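Local structure of superoxide dismutase [Fe] (Sulfolobus solfataricus, 1WB7) at residues A[125-130]-A[186-191]. The protein destroys superoxide radicals, using one iron ion per subunit to convert them into hydrogen peroxide and molecular oxygen. The protein carries 1 engineered substitution. Residues are numbered along the deposited sequence; the frame is centred on the assembly and turned at random.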
ATOM      1  N   GLU A 125      14.776 -15.010  -8.025  1.00 15.16           N
ATOM      2  CA  GLU A 125      15.352 -13.698  -7.761  1.00 15.46           C
ATOM      3  C   GLU A 125      14.257 -12.694  -7.413  1.00 15.45           C
ATOM      4  O   GLU A 125      14.387 -11.913  -6.466  1.00 15.59           O
ATOM      5  CB  GLU A 125      16.110 -13.219  -9.001  1.00 17.07           C
ATOM      6  CG  GLU A 125      16.773 -11.867  -8.861  1.00 19.99           C
ATOM      7  CD  GLU A 125      17.278 -11.336 -10.196  1.00 22.62           C
ATOM      8  OE1 GLU A 125      17.448 -12.142 -11.136  1.00 24.47           O
ATOM      9  OE2 GLU A 125      17.511 -10.116 -10.299  1.00 22.53           O
ATOM     10  N   THR A 126      13.175 -12.722  -8.182  1.00 15.29           N
ATOM     11  CA  THR A 126      12.069 -11.804  -7.965  1.00 15.27           C
ATOM     12  C   THR A 126      11.352 -12.121  -6.658  1.00 15.35           C
ATOM     13  O   THR A 126      10.981 -11.216  -5.913  1.00 15.11           O
ATOM     14  CB  THR A 126      11.081 -11.853  -9.146  1.00 14.32           C
ATOM     15  OG1 THR A 126      11.779 -11.526 -10.355  1.00 12.36           O
ATOM     16  CG2 THR A 126       9.962 -10.850  -8.953  1.00 13.91           C
ATOM     17  N   ALA A 127      11.176 -13.407  -6.370  1.00 15.45           N
ATOM     18  CA  ALA A 127      10.516 -13.812  -5.136  1.00 15.66           C
ATOM     19  C   ALA A 127      11.314 -13.342  -3.916  1.00 15.75           C
ATOM     20  O   ALA A 127      10.741 -12.851  -2.949  1.00 15.66           O
ATOM     21  CB  ALA A 127      10.355 -15.326  -5.099  1.00 14.77           C
ATOM     22  N   ASN A 128      12.635 -13.486  -3.966  1.00 16.03           N
ATOM     23  CA  ASN A 128      13.470 -13.079  -2.843  1.00 16.40           C
ATOM     24  C   ASN A 128      13.580 -11.571  -2.674  1.00 16.54           C
ATOM     25  O   ASN A 128      13.937 -11.099  -1.600  1.00 16.82           O
ATOM     26  CB  ASN A 128      14.876 -13.678  -2.963  1.00 15.91           C
ATOM     27  CG  ASN A 128      14.892 -15.182  -2.755  1.00 16.95           C
ATOM     28  OD1 ASN A 128      14.208 -15.704  -1.878  1.00 16.83           O
ATOM     29  ND2 ASN A 128      15.687 -15.883  -3.553  1.00 13.13           N
ATOM     30  N   SER A 129      13.270 -10.816  -3.722  1.00 16.63           N
ATOM     31  CA  SER A 129      13.352  -9.361  -3.652  1.00 16.88           C
ATOM     32  C   SER A 129      12.145  -8.758  -2.944  1.00 17.21           C
ATOM     33  O   SER A 129      12.139  -7.574  -2.609  1.00 17.09           O
ATOM     34  CB  SER A 129      13.435  -8.761  -5.058  1.00 17.03           C
ATOM     35  OG  SER A 129      12.171  -8.824  -5.710  1.00 14.60           O
ATOM     36  N   LEU A 130      11.118  -9.571  -2.722  1.00 17.49           N
ATOM     37  CA  LEU A 130       9.904  -9.090  -2.070  1.00 17.86           C
ATOM     38  C   LEU A 130      10.172  -8.496  -0.695  1.00 18.03           C
ATOM     39  O   LEU A 130      10.626  -9.190   0.212  1.00 18.28           O
ATOM     40  CB  LEU A 130       8.881 -10.220  -1.942  1.00 17.24           C
ATOM     41  CG  LEU A 130       7.661  -9.921  -1.064  1.00 18.50           C
ATOM     42  CD1 LEU A 130       6.891  -8.737  -1.630  1.00 20.24           C
ATOM     43  CD2 LEU A 130       6.773 -11.147  -0.982  1.00 17.06           C
ATOM     44  N   ASP A 186      15.893 -20.071   1.464  1.00 17.88           N
ATOM     45  CA  ASP A 186      16.063 -21.522   1.472  1.00 17.89           C
ATOM     46  C   ASP A 186      14.716 -22.196   1.245  1.00 17.62           C
ATOM     47  O   ASP A 186      14.628 -23.239   0.591  1.00 17.66           O
ATOM     48  CB  ASP A 186      16.668 -21.997   2.798  1.00 18.80           C
ATOM     49  CG  ASP A 186      18.106 -21.540   2.980  1.00 20.73           C
ATOM     50  OD1 ASP A 186      18.819 -21.395   1.967  1.00 23.28           O
ATOM     51  OD2 ASP A 186      18.533 -21.340   4.133  1.00 26.66           O
ATOM     52  N   TYR A 187      13.670 -21.589   1.796  1.00 17.32           N
ATOM     53  CA  TYR A 187      12.306 -22.086   1.640  1.00 17.00           C
ATOM     54  C   TYR A 187      11.925 -21.975   0.164  1.00 16.96           C
ATOM     55  O   TYR A 187      11.322 -22.883  -0.404  1.00 17.00           O
ATOM     56  CB  TYR A 187      11.354 -21.245   2.496  1.00 16.69           C
ATOM     57  CG  TYR A 187       9.926 -21.193   2.000  1.00 15.10           C
ATOM     58  CD1 TYR A 187       9.102 -22.316   2.056  1.00 15.87           C
ATOM     59  CD2 TYR A 187       9.394 -20.010   1.490  1.00 16.17           C
ATOM     60  CE1 TYR A 187       7.774 -22.261   1.616  1.00 16.35           C
ATOM     61  CE2 TYR A 187       8.071 -19.940   1.047  1.00 16.61           C
ATOM     62  CZ  TYR A 187       7.265 -21.071   1.113  1.00 16.53           C
ATOM     63  OH  TYR A 187       5.959 -21.004   0.681  1.00 11.73           O
ATOM     64  N   VAL A 188      12.285 -20.855  -0.455  1.00 16.90           N
ATOM     65  CA  VAL A 188      11.980 -20.647  -1.863  1.00 17.06           C
ATOM     66  C   VAL A 188      12.653 -21.727  -2.712  1.00 17.27           C
ATOM     67  O   VAL A 188      12.032 -22.272  -3.627  1.00 17.28           O
ATOM     68  CB  VAL A 188      12.440 -19.244  -2.338  1.00 16.23           C
ATOM     69  CG1 VAL A 188      12.215 -19.095  -3.838  1.00 13.73           C
ATOM     70  CG2 VAL A 188      11.671 -18.167  -1.589  1.00 15.87           C
ATOM     71  N   ASN A 189      13.913 -22.044  -2.409  1.00 17.42           N
ATOM     72  CA  ASN A 189      14.625 -23.073  -3.169  1.00 17.46           C
ATOM     73  C   ASN A 189      13.959 -24.431  -2.994  1.00 17.23           C
ATOM     74  O   ASN A 189      13.792 -25.179  -3.957  1.00 17.26           O
ATOM     75  CB  ASN A 189      16.088 -23.191  -2.731  1.00 19.34           C
ATOM     76  CG  ASN A 189      16.934 -21.999  -3.154  1.00 26.13           C
ATOM     77  OD1 ASN A 189      16.747 -21.435  -4.240  1.00 29.29           O
ATOM     78  ND2 ASN A 189      17.892 -21.624  -2.303  1.00 27.36           N
ATOM     79  N   ALA A 190      13.582 -24.752  -1.760  1.00 16.95           N
ATOM     80  CA  ALA A 190      12.945 -26.032  -1.466  1.00 16.72           C
ATOM     81  C   ALA A 190      11.577 -26.176  -2.128  1.00 16.63           C
ATOM     82  O   ALA A 190      11.188 -27.265  -2.548  1.00 16.44           O
ATOM     83  CB  ALA A 190      12.809 -26.204   0.038  1.00 16.11           C
ATOM     84  N   TRP A 191      10.856 -25.065  -2.221  1.00 16.48           N
ATOM     85  CA  TRP A 191       9.523 -25.046  -2.806  1.00 16.17           C
ATOM     86  C   TRP A 191       9.454 -25.591  -4.235  1.00 16.12           C
ATOM     87  O   TRP A 191       8.479 -26.248  -4.602  1.00 15.99           O
ATOM     88  CB  TRP A 191       8.980 -23.617  -2.754  1.00 16.21           C
ATOM     89  CG  TRP A 191       7.735 -23.396  -3.536  1.00 15.96           C
ATOM     90  CD1 TRP A 191       6.467 -23.758  -3.187  1.00 13.73           C
ATOM     91  CD2 TRP A 191       7.634 -22.721  -4.790  1.00 15.75           C
ATOM     92  NE1 TRP A 191       5.578 -23.340  -4.146  1.00 14.27           N
ATOM     93  CE2 TRP A 191       6.269 -22.700  -5.143  1.00 13.84           C
ATOM     94  CE3 TRP A 191       8.566 -22.128  -5.652  1.00 16.48           C
ATOM     95  CZ2 TRP A 191       5.810 -22.109  -6.320  1.00 12.68           C
ATOM     96  CZ3 TRP A 191       8.108 -21.538  -6.825  1.00 14.37           C
ATOM     97  CH2 TRP A 191       6.743 -21.534  -7.146  1.00 14.32           C
TER
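V188 carries its side of the packing, its two methyls reaching two different partners on segment 125-130. Apolar contact comes first: A127 CB points at the opposing helix and lies 4.4 Å from V188 CG1, a loose methyl-to-methyl approach. The nearest alpha carbons across the contact are A127 CA and V188 CA, 7.7 Å apart.

A polar group meets the other branch by van der Waals contact. N128 OD1 sits 3.5 Å from V188 CG2 and 4.0 Å from V188 CB, so the amide oxygen rests against the valine as the two side chains run past each other in opposite directions. V188 CG1 lies anti to the backbone N (chi1 175°), which sets CG2 beside that nitrogen and within touch of the amide. The buried area, 104 Å² over both sides, confirms a small interface.

The two segments share no hydrogen bonds. Within segment 125-130, T126 O accepts from S129 OG at 2.7 Å and from S129 N at 3.2 Å, both arriving from the same face of its carbonyl plane. S129 OG and E125 OE2 also hydrogen-bond to Q68 NE2 and Y65 OH of the second subunit.

This is helix-helix packing within the C-terminal domain, with the V188 side chain about 13 Å from the bound iron. It joins helix 116-128 to helix 184-191, and L169 of strand 165-170 touches A127, Y187 and W191.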